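Local coordinates for protein double Glycine Motif Protease domain from AMS/PCAT Transporter (Lachnospiraceae bacterium C6A11, PDB 6MPZ) that probably cleaves the leader peptide from lantibiotic-type precursors after their double glycine motif, as the cysteine protease domain of a peptide-exporting transporter, at residues A[94-99]-A[133-138]; A[101-106]-A[115-120]; A[39-44]-A[71-76]. All coordinates share one frame; numbering follows the deposited sequence.

Contact 1: A[94-99]-A[133-138]; sequences IIHWNF and SFTGIC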
loop_
_atom_site.group_PDB
_atom_site.type_symbol
_atom_site.label_atom_id
_atom_site.label_comp_id
_atom_site.label_asym_id
_atom_site.label_seq_id
_atom_site.Cartn_x
_atom_site.Cartn_y
_atom_site.Cartn_z
ATOM N N ILE A 94 1.532 -0.137 1.604
ATOM C CA ILE A 94 1.039 -0.655 0.331
ATOM C C ILE A 94 2.133 -1.535 -0.246
ATOM O O ILE A 94 3.309 -1.145 -0.227
ATOM C CB ILE A 94 0.661 0.501 -0.668
ATOM C CG1 ILE A 94 -0.529 1.333 -0.122
ATOM C CG2 ILE A 94 0.275 -0.085 -2.012
ATOM C CD1 ILE A 94 -0.899 2.585 -0.898
ATOM N N ILE A 95 1.744 -2.709 -0.771
ATOM C CA ILE A 95 2.691 -3.629 -1.314
ATOM C C ILE A 95 2.252 -4.067 -2.711
ATOM O O ILE A 95 1.047 -4.195 -2.985
ATOM C CB ILE A 95 2.965 -4.862 -0.406
ATOM C CG1 ILE A 95 1.717 -5.740 -0.203
ATOM C CG2 ILE A 95 3.520 -4.413 0.911
ATOM C CD1 ILE A 95 1.948 -7.095 0.466
ATOM N N HIS A 96 3.263 -4.268 -3.567
ATOM C CA HIS A 96 3.126 -4.755 -4.950
ATOM C C HIS A 96 2.883 -6.281 -4.878
ATOM O O HIS A 96 3.463 -6.950 -4.044
ATOM C CB HIS A 96 4.430 -4.360 -5.690
ATOM C CG HIS A 96 4.391 -4.509 -7.185
ATOM N ND1 HIS A 96 3.305 -4.158 -7.958
ATOM C CD2 HIS A 96 5.349 -4.909 -8.053
ATOM C CE1 HIS A 96 3.579 -4.381 -9.224
ATOM N NE2 HIS A 96 4.815 -4.830 -9.310
ATOM N N TRP A 97 2.011 -6.810 -5.726
ATOM C CA TRP A 97 1.422 -8.155 -5.544
ATOM C C TRP A 97 1.252 -8.837 -6.895
ATOM O O TRP A 97 0.547 -8.308 -7.762
ATOM C CB TRP A 97 0.044 -8.000 -4.868
ATOM C CG TRP A 97 -0.629 -9.236 -4.282
ATOM C CD1 TRP A 97 -1.657 -9.954 -4.823
ATOM C CD2 TRP A 97 -0.353 -9.842 -3.014
ATOM N NE1 TRP A 97 -2.043 -10.964 -3.964
ATOM C CE2 TRP A 97 -1.251 -10.929 -2.858
ATOM C CE3 TRP A 97 0.578 -9.575 -1.993
ATOM C CZ2 TRP A 97 -1.232 -11.762 -1.734
ATOM C CZ3 TRP A 97 0.586 -10.400 -0.864
ATOM C CH2 TRP A 97 -0.296 -11.485 -0.754
ATOM N N ASN A 98 1.872 -10.010 -7.042
ATOM C CA ASN A 98 1.892 -10.795 -8.297
ATOM C C ASN A 98 2.359 -10.018 -9.538
ATOM O O ASN A 98 1.930 -10.322 -10.630
ATOM C CB ASN A 98 0.513 -11.422 -8.534
ATOM C CG ASN A 98 0.109 -12.343 -7.415
ATOM O OD1 ASN A 98 0.966 -12.992 -6.815
ATOM N ND2 ASN A 98 -1.178 -12.388 -7.098
ATOM N N PHE A 99 3.188 -8.990 -9.339
ATOM C CA PHE A 99 3.733 -8.123 -10.416
ATOM C C PHE A 99 2.690 -7.275 -11.176
ATOM O O PHE A 99 3.023 -6.608 -12.120
ATOM C CB PHE A 99 4.630 -8.942 -11.385
ATOM C CG PHE A 99 5.763 -9.655 -10.696
ATOM C CD1 PHE A 99 6.935 -8.963 -10.376
ATOM C CD2 PHE A 99 5.645 -10.989 -10.295
ATOM C CE1 PHE A 99 7.980 -9.592 -9.692
ATOM C CE2 PHE A 99 6.684 -11.617 -9.616
ATOM C CZ PHE A 99 7.856 -10.912 -9.311
ATOM N N SER A 133 3.711 -14.175 -3.408
ATOM C CA SER A 133 2.887 -13.120 -4.012
ATOM C C SER A 133 3.458 -11.690 -3.809
ATOM O O SER A 133 3.411 -10.846 -4.729
ATOM C CB SER A 133 1.459 -13.160 -3.461
ATOM O OG SER A 133 0.806 -14.313 -3.908
ATOM N N PHE A 134 4.025 -11.425 -2.641
ATOM C CA PHE A 134 4.725 -10.149 -2.435
ATOM C C PHE A 134 5.988 -10.079 -3.341
ATOM O O PHE A 134 6.858 -10.924 -3.259
ATOM C CB PHE A 134 5.083 -10.031 -0.985
ATOM C CG PHE A 134 5.953 -8.861 -0.638
ATOM C CD1 PHE A 134 5.548 -7.583 -0.928
ATOM C CD2 PHE A 134 7.167 -9.053 -0.002
ATOM C CE1 PHE A 134 6.348 -6.497 -0.588
ATOM C CE2 PHE A 134 7.969 -7.963 0.349
ATOM C CZ PHE A 134 7.558 -6.682 0.041
ATOM N N THR A 135 6.068 -9.064 -4.193
ATOM C CA THR A 135 7.178 -8.940 -5.163
ATOM C C THR A 135 8.410 -8.275 -4.611
ATOM O O THR A 135 9.443 -8.238 -5.276
ATOM C CB THR A 135 6.793 -8.051 -6.375
ATOM O OG1 THR A 135 6.703 -6.672 -5.963
ATOM C CG2 THR A 135 5.525 -8.496 -6.981
ATOM N N GLY A 136 8.279 -7.644 -3.454
ATOM C CA GLY A 136 9.391 -6.992 -2.823
ATOM C C GLY A 136 9.238 -5.513 -2.642
ATOM O O GLY A 136 9.957 -4.951 -1.788
ATOM N N ILE A 137 8.334 -4.865 -3.398
ATOM C CA ILE A 137 8.182 -3.392 -3.332
ATOM C C ILE A 137 7.084 -2.995 -2.298
ATOM O O ILE A 137 5.966 -3.475 -2.369
ATOM C CB ILE A 137 7.819 -2.766 -4.709
ATOM C CG1 ILE A 137 8.802 -3.204 -5.825
ATOM C CG2 ILE A 137 7.802 -1.251 -4.604
ATOM C CD1 ILE A 137 10.274 -2.859 -5.605
ATOM N N CYS A 138 7.418 -2.048 -1.412
ATOM C CA CYS A 138 6.640 -1.716 -0.269
ATOM C C CYS A 138 6.654 -0.221 -0.115
ATOM O O CYS A 138 7.720 0.369 -0.063
ATOM C CB CYS A 138 7.254 -2.333 0.998
ATOM S SG CYS A 138 6.426 -1.865 2.548
#
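With chi1 of -166°, Trp-97 holds its CG anti to the backbone N, and a face of the indole is turned to Ser-133 CB. Thr-135 sets OG1 between its backbone N and carbonyl carbon (chi1 71°), which turns the hydroxyl to His-96 and leaves CG2 for Phe-99. These pairs belong to an antiparallel pairing with a beta bulge, in the sheet of the C39 peptidase domain. The bulge falls between the non-hydrogen-bonded pairs Ile-95 with Cys-138 and Trp-97 with Phe-134, where the register slips by two residues. Gly-136 makes the corner there, with a positive phi that suits glycine. On either side of it the backbone is joined by His-96 N to Ile-137 O, 3.1 Å, and by a weak bond from Thr-135 N to His-96 O. Asn-98 N gives a shorter bond, equally straight at the hydrogen, to Ser-133 O, 2.9 Å, just after strand 93-97 ends. The Ile-95 and Phe-134 side chains cross at about a right angle, Ile-95 CB to Phe-134 CE1 3.8 Å, and Leu-85 of helix 82-88 packs on the phenylalanine. The bound peptide packs on His-96 and Ile-137, so this pairing borders it. Thr-135 CG2 stands over the centre of the Phe-99 ring in a CH-pi contact, 3.7 Å from the centroid. Ser-133 CB makes a second, 3.5 Å from the centroid of the Trp-97 six-membered ring.

Contact 2: A[101-106]-A[115-120]; sequences HFVVLK and INDPAK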
loop_
_atom_site.group_PDB
_atom_site.type_symbol
_atom_site.label_atom_id
_atom_site.label_comp_id
_atom_site.label_asym_id
_atom_site.label_seq_id
_atom_site.Cartn_x
_atom_site.Cartn_y
_atom_site.Cartn_z
ATOM N N HIS A 101 -0.523 -5.761 -9.279
ATOM C CA HIS A 101 -1.624 -5.454 -8.353
ATOM C C HIS A 101 -1.014 -4.773 -7.118
ATOM O O HIS A 101 0.200 -4.913 -6.817
ATOM C CB HIS A 101 -2.396 -6.762 -8.027
ATOM C CG HIS A 101 -3.700 -6.583 -7.292
ATOM N ND1 HIS A 101 -4.735 -5.808 -7.765
ATOM C CD2 HIS A 101 -4.155 -7.141 -6.146
ATOM C CE1 HIS A 101 -5.765 -5.881 -6.945
ATOM N NE2 HIS A 101 -5.429 -6.662 -5.935
ATOM N N PHE A 102 -1.841 -3.966 -6.474
ATOM C CA PHE A 102 -1.495 -3.359 -5.212
ATOM C C PHE A 102 -2.550 -3.769 -4.208
ATOM O O PHE A 102 -3.755 -3.759 -4.510
ATOM C CB PHE A 102 -1.440 -1.844 -5.300
ATOM C CG PHE A 102 -0.289 -1.323 -6.082
ATOM C CD1 PHE A 102 1.009 -1.481 -5.618
ATOM C CD2 PHE A 102 -0.494 -0.650 -7.292
ATOM C CE1 PHE A 102 2.071 -1.000 -6.345
ATOM C CE2 PHE A 102 0.579 -0.188 -8.024
ATOM C CZ PHE A 102 1.853 -0.358 -7.548
ATOM N N VAL A 103 -2.081 -4.145 -3.014
ATOM C CA VAL A 103 -2.930 -4.422 -1.886
ATOM C C VAL A 103 -2.413 -3.655 -0.668
ATOM O O VAL A 103 -1.273 -3.168 -0.666
ATOM C CB VAL A 103 -3.024 -5.910 -1.618
ATOM C CG1 VAL A 103 -3.527 -6.647 -2.859
ATOM C CG2 VAL A 103 -1.677 -6.483 -1.126
ATOM N N VAL A 104 -3.264 -3.543 0.365
ATOM C CA VAL A 104 -2.870 -2.898 1.630
ATOM C C VAL A 104 -2.515 -3.937 2.682
ATOM O O VAL A 104 -3.362 -4.764 3.008
ATOM C CB VAL A 104 -3.975 -2.018 2.206
ATOM C CG1 VAL A 104 -3.497 -1.383 3.533
ATOM C CG2 VAL A 104 -4.321 -0.943 1.209
ATOM N N LEU A 105 -1.281 -3.874 3.198
ATOM C CA LEU A 105 -0.821 -4.796 4.250
ATOM C C LEU A 105 -1.071 -4.175 5.629
ATOM O O LEU A 105 -0.537 -3.053 5.944
ATOM C CB LEU A 105 0.656 -5.159 4.083
ATOM C CG LEU A 105 1.341 -6.126 5.084
ATOM C CD1 LEU A 105 0.587 -7.437 5.206
ATOM C CD2 LEU A 105 2.768 -6.445 4.690
ATOM N N LYS A 106 -1.887 -4.883 6.422
ATOM C CA LYS A 106 -2.271 -4.448 7.748
ATOM C C LYS A 106 -1.355 -4.988 8.836
ATOM O O LYS A 106 -1.226 -4.345 9.880
ATOM C CB LYS A 106 -3.697 -4.859 8.059
ATOM C CG LYS A 106 -4.728 -4.224 7.130
ATOM C CD LYS A 106 -6.127 -4.650 7.503
ATOM C CE LYS A 106 -6.346 -6.078 7.062
ATOM N NZ LYS A 106 -7.684 -6.557 7.377
ATOM N N ILE A 115 -4.433 -8.545 4.946
ATOM C CA ILE A 115 -4.438 -7.681 3.783
ATOM C C ILE A 115 -5.868 -7.190 3.490
ATOM O O ILE A 115 -6.845 -7.901 3.747
ATOM C CB ILE A 115 -3.820 -8.490 2.622
ATOM C CG1 ILE A 115 -2.292 -8.527 2.796
ATOM C CG2 ILE A 115 -4.216 -7.979 1.262
ATOM C CD1 ILE A 115 -1.605 -9.557 1.973
ATOM N N ASN A 116 -5.977 -5.946 3.036
ATOM C CA ASN A 116 -7.192 -5.444 2.348
ATOM C C ASN A 116 -6.835 -5.412 0.882
ATOM O O ASN A 116 -6.062 -4.573 0.445
ATOM C CB ASN A 116 -7.576 -4.036 2.863
ATOM C CG ASN A 116 -8.291 -4.071 4.224
ATOM O OD1 ASN A 116 -8.675 -5.155 4.707
ATOM N ND2 ASN A 116 -8.433 -2.888 4.873
ATOM N N ASP A 117 -7.327 -6.415 0.160
ATOM C CA ASP A 117 -7.140 -6.545 -1.258
ATOM C C ASP A 117 -8.302 -5.792 -1.962
ATOM O O ASP A 117 -9.464 -6.137 -1.764
ATOM C CB ASP A 117 -7.164 -8.027 -1.645
ATOM C CG ASP A 117 -6.932 -8.252 -3.133
ATOM O OD1 ASP A 117 -7.212 -7.371 -4.005
ATOM O OD2 ASP A 117 -6.449 -9.341 -3.451
ATOM N N PRO A 118 -7.996 -4.774 -2.800
ATOM C CA PRO A 118 -9.084 -4.008 -3.457
ATOM C C PRO A 118 -9.988 -4.839 -4.381
ATOM O O PRO A 118 -11.117 -4.433 -4.645
ATOM C CB PRO A 118 -8.343 -2.924 -4.238
ATOM C CG PRO A 118 -6.991 -2.854 -3.666
ATOM C CD PRO A 118 -6.671 -4.200 -3.076
ATOM N N ALA A 119 -9.492 -5.981 -4.854
ATOM C CA ALA A 119 -10.290 -6.932 -5.655
ATOM C C ALA A 119 -11.093 -7.912 -4.832
ATOM O O ALA A 119 -12.009 -8.514 -5.361
ATOM C CB ALA A 119 -9.389 -7.709 -6.611
ATOM N N LYS A 120 -10.728 -8.136 -3.566
ATOM C CA LYS A 120 -11.374 -9.187 -2.761
ATOM C C LYS A 120 -11.920 -8.759 -1.415
ATOM O O LYS A 120 -12.738 -9.468 -0.893
ATOM C CB LYS A 120 -10.420 -10.388 -2.606
ATOM C CG LYS A 120 -10.146 -11.081 -3.937
ATOM C CD LYS A 120 -9.582 -12.490 -3.789
ATOM C CE LYS A 120 -8.148 -12.516 -3.273
ATOM N NZ LYS A 120 -7.885 -13.771 -2.512
HETATM O O HOH W 1 -7.323 -9.423 6.593
#
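The far end of the His-101 side chain meets Asp-117. From CB, the anti torsion about CA-CB (chi1 -169°) carries the imidazole toward segment 115-120. On one side of the ring, ND1 bonds to the backbone of the bound peptide. His-101 CE1 comes to 4.1 Å from Ala-119 CB. At the tip, His-101 NE2 donates to Asp-117 OD1 at 2.7 Å, nearly straight at 169°. The aspartate oxygen lies in the imidazole plane, but the histidine meets the carboxylate from above its plane. Ala-119 N reaches Asp-117 OD1 from the opposite face, 2.8 Å, and forms an Asx turn. Two donors therefore grip this oxygen and restrain the carboxylate. Cys-27 of helix 27-38 touches His-101, consistent with the Cys-His-Asp triad of papain-like (clan CA) peptidases. The two segments pair within the antiparallel hairpin of strands 101-109 and 112-117. Val-104 and Asn-116 form a hydrogen-bonded pair in it, with Val-104 N to Asn-116 O at 3.0 Å and Asn-116 N to Val-104 O at 2.9 Å. Ile-115 CG2 packs against Val-103 CB, 3.7 Å, on the face that also carries Leu-105. Toward the hairpin turn, Lys-106 bends at chi3 and sends NZ to Asn-116 OD1, 3.2 Å, from above the amide plane. Asn-116 ND2 is held by Val-16 O. A water joins Lys-106 NZ to Ile-115 O.

Contact 3: A[39-44]-A[71-76]; sequences YKKWVP and YGLEAK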
loop_
_atom_site.group_PDB
_atom_site.type_symbol
_atom_site.label_atom_id
_atom_site.label_comp_id
_atom_site.label_asym_id
_atom_site.label_seq_id
_atom_site.Cartn_x
_atom_site.Cartn_y
_atom_site.Cartn_z
ATOM N N TYR A 39 -5.559 7.291 8.488
ATOM C CA TYR A 39 -5.088 8.563 9.106
ATOM C C TYR A 39 -6.191 9.625 9.159
ATOM O O TYR A 39 -5.931 10.757 9.574
ATOM C CB TYR A 39 -3.865 9.103 8.359
ATOM C CG TYR A 39 -2.639 8.239 8.535
ATOM C CD1 TYR A 39 -1.907 8.288 9.717
ATOM C CD2 TYR A 39 -2.214 7.350 7.524
ATOM C CE1 TYR A 39 -0.770 7.491 9.897
ATOM C CE2 TYR A 39 -1.100 6.547 7.694
ATOM C CZ TYR A 39 -0.372 6.617 8.883
ATOM O OH TYR A 39 0.735 5.830 9.092
ATOM N N LYS A 40 -7.415 9.239 8.769
ATOM C CA LYS A 40 -8.575 10.125 8.712
ATOM C C LYS A 40 -8.348 11.347 7.806
ATOM O O LYS A 40 -8.808 12.433 8.115
ATOM C CB LYS A 40 -9.044 10.516 10.130
ATOM C CG LYS A 40 -9.681 9.332 10.884
ATOM C CD LYS A 40 -9.519 9.303 12.376
ATOM C CE LYS A 40 -10.381 10.295 13.110
ATOM N NZ LYS A 40 -10.642 9.757 14.476
ATOM N N LYS A 41 -7.628 11.151 6.700
ATOM C CA LYS A 41 -7.493 12.181 5.648
ATOM C C LYS A 41 -8.539 11.911 4.623
ATOM O O LYS A 41 -8.454 10.953 3.869
ATOM C CB LYS A 41 -6.093 12.215 5.050
ATOM C CG LYS A 41 -5.092 12.805 6.039
ATOM C CD LYS A 41 -3.668 12.463 5.627
ATOM C CE LYS A 41 -2.653 12.935 6.658
ATOM N NZ LYS A 41 -2.654 14.428 6.712
ATOM N N TRP A 42 -9.576 12.745 4.650
ATOM C CA TRP A 42 -10.784 12.516 3.877
ATOM C C TRP A 42 -10.562 13.168 2.526
ATOM O O TRP A 42 -10.360 14.374 2.452
ATOM C CB TRP A 42 -12.003 13.084 4.621
ATOM C CG TRP A 42 -12.172 12.504 6.059
ATOM C CD1 TRP A 42 -12.327 13.214 7.236
ATOM C CD2 TRP A 42 -12.177 11.113 6.438
ATOM N NE1 TRP A 42 -12.442 12.349 8.306
ATOM C CE2 TRP A 42 -12.348 11.060 7.851
ATOM C CE3 TRP A 42 -12.064 9.902 5.720
ATOM C CZ2 TRP A 42 -12.401 9.853 8.551
ATOM C CZ3 TRP A 42 -12.123 8.692 6.426
ATOM C CH2 TRP A 42 -12.288 8.684 7.823
ATOM N N VAL A 43 -10.508 12.341 1.488
ATOM C CA VAL A 43 -10.238 12.769 0.128
ATOM C C VAL A 43 -11.188 11.919 -0.685
ATOM O O VAL A 43 -11.136 10.710 -0.577
ATOM C CB VAL A 43 -8.770 12.460 -0.347
ATOM C CG1 VAL A 43 -8.598 12.776 -1.833
ATOM C CG2 VAL A 43 -7.744 13.252 0.445
ATOM N N PRO A 44 -12.042 12.542 -1.513
ATOM C CA PRO A 44 -12.963 11.757 -2.357
ATOM C C PRO A 44 -12.224 10.686 -3.190
ATOM O O PRO A 44 -11.153 10.945 -3.723
ATOM C CB PRO A 44 -13.632 12.837 -3.244
ATOM C CG PRO A 44 -13.111 14.206 -2.825
ATOM C CD PRO A 44 -12.153 14.011 -1.684
ATOM N N TYR A 71 -1.043 14.930 -0.002
ATOM C CA TYR A 71 -2.052 14.831 1.073
ATOM C C TYR A 71 -1.472 14.885 2.492
ATOM O O TYR A 71 -2.182 14.595 3.450
ATOM C CB TYR A 71 -2.863 13.540 0.935
ATOM C CG TYR A 71 -3.575 13.340 -0.381
ATOM C CD1 TYR A 71 -4.290 14.378 -0.999
ATOM C CD2 TYR A 71 -3.588 12.071 -0.986
ATOM C CE1 TYR A 71 -4.963 14.172 -2.190
ATOM C CE2 TYR A 71 -4.253 11.848 -2.183
ATOM C CZ TYR A 71 -4.944 12.892 -2.780
ATOM O OH TYR A 71 -5.606 12.618 -3.965
ATOM N N GLY A 72 -0.189 15.221 2.641
ATOM C CA GLY A 72 0.401 15.465 3.970
ATOM C C GLY A 72 1.101 14.289 4.643
ATOM O O GLY A 72 1.595 14.424 5.752
ATOM N N LEU A 73 1.164 13.140 3.971
ATOM C CA LEU A 73 1.901 12.000 4.484
ATOM C C LEU A 73 3.335 12.003 3.980
ATOM O O LEU A 73 3.601 12.302 2.821
ATOM C CB LEU A 73 1.213 10.693 4.052
ATOM C CG LEU A 73 -0.201 10.436 4.565
ATOM C CD1 LEU A 73 -0.741 9.174 3.922
ATOM C CD2 LEU A 73 -0.181 10.297 6.068
ATOM N N GLU A 74 4.263 11.651 4.853
ATOM C CA GLU A 74 5.599 11.327 4.412
ATOM C C GLU A 74 5.503 9.918 3.810
ATOM O O GLU A 74 4.829 9.039 4.368
ATOM C CB GLU A 74 6.573 11.359 5.574
ATOM C CG GLU A 74 8.006 11.391 5.119
ATOM C CD GLU A 74 8.940 10.634 6.034
ATOM O OE1 GLU A 74 8.943 10.903 7.256
ATOM O OE2 GLU A 74 9.659 9.765 5.505
ATOM N N ALA A 75 6.143 9.715 2.665
ATOM C CA ALA A 75 6.053 8.482 1.916
ATOM C C ALA A 75 7.396 8.060 1.273
ATOM O O ALA A 75 7.991 8.831 0.497
ATOM C CB ALA A 75 4.991 8.652 0.834
ATOM N N LYS A 76 7.791 6.803 1.512
ATOM C CA LYS A 76 9.025 6.243 0.981
ATOM C C LYS A 76 8.799 4.853 0.395
ATOM O O LYS A 76 7.991 4.099 0.895
ATOM C CB LYS A 76 10.064 6.175 2.088
ATOM C CG LYS A 76 10.623 7.555 2.452
ATOM C CD LYS A 76 11.825 7.493 3.382
ATOM C CE LYS A 76 11.463 7.242 4.847
ATOM N NZ LYS A 76 12.291 8.015 5.839
#
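Two helix C-termini meet here, each closed by a Schellman motif. In the loop after helix 27-38, Tyr-39 packs on Leu-73, and Lys-41 on Leu-73 and Tyr-71, which follow helix 61-70. Leu-73 CD2 lies over one face of the Tyr-39 ring, offset toward its rim, in a CH-pi contact 4.1 Å from the centroid. The same Leu-73 methyl touches Lys-41 CE at 3.7 Å. The lysine and leucine run past each other in opposite directions, with CD and CE of Lys-41 alongside CG and CD2 of Leu-73. Lys-41 bends at chi4 (-66°), and the bond from Lys-41 NZ to Tyr-71 O is weak, 3.3 Å. It places a positive group at the C-terminal end of helix 61-70, where it would probably interact favourably with the negative end of the helix dipole. The Schellman motifs have Lys-40 and Gly-72 as their C-prime residues, both with positive phi. They turn the chain out of the helices, one toward helix 45-52 and the other into strand 74-79, an outermost strand of the sheet. Leu-36 of helix 27-38 packs on Lys-41, Tyr-71 and Leu-73. The Val-43 and Tyr-71 side chains cross at about a right angle; Val-43 CG2 stands over the Tyr-71 ring, toward its rim, 4.0 Å from the centroid, and Val-43 CG1 is 3.7 Å from Tyr-71 OH. The hydroxyl bonds to Asp-51 OD2 of helix 45-52.

Contacts 1 and 2 adjoin in one antiparallel sheet, their centres about 10 Å apart. Strands 93-97 and 101-109 are neighbours there, and Ile-95 N lies 3.1 Å from Val-103 O, a probable hydrogen bond. Trp-97 CH2 packs on Ile-115 CD1 at 3.6 Å, so the indole also packs against the hairpin. Along the chain, contact 2 is nested inside the loop that contact 1 closes. Contact 2 holds the probable catalytic His-101 and Asp-117, and contact 1 borders the bound peptide. Contact 3 lies across the chain's centre, its own centre about 17 Å from that of contact 2 and 21 Å from that of contact 1. Strand 74-79 links it to the sheet, and Lys-76 packs on the peptide.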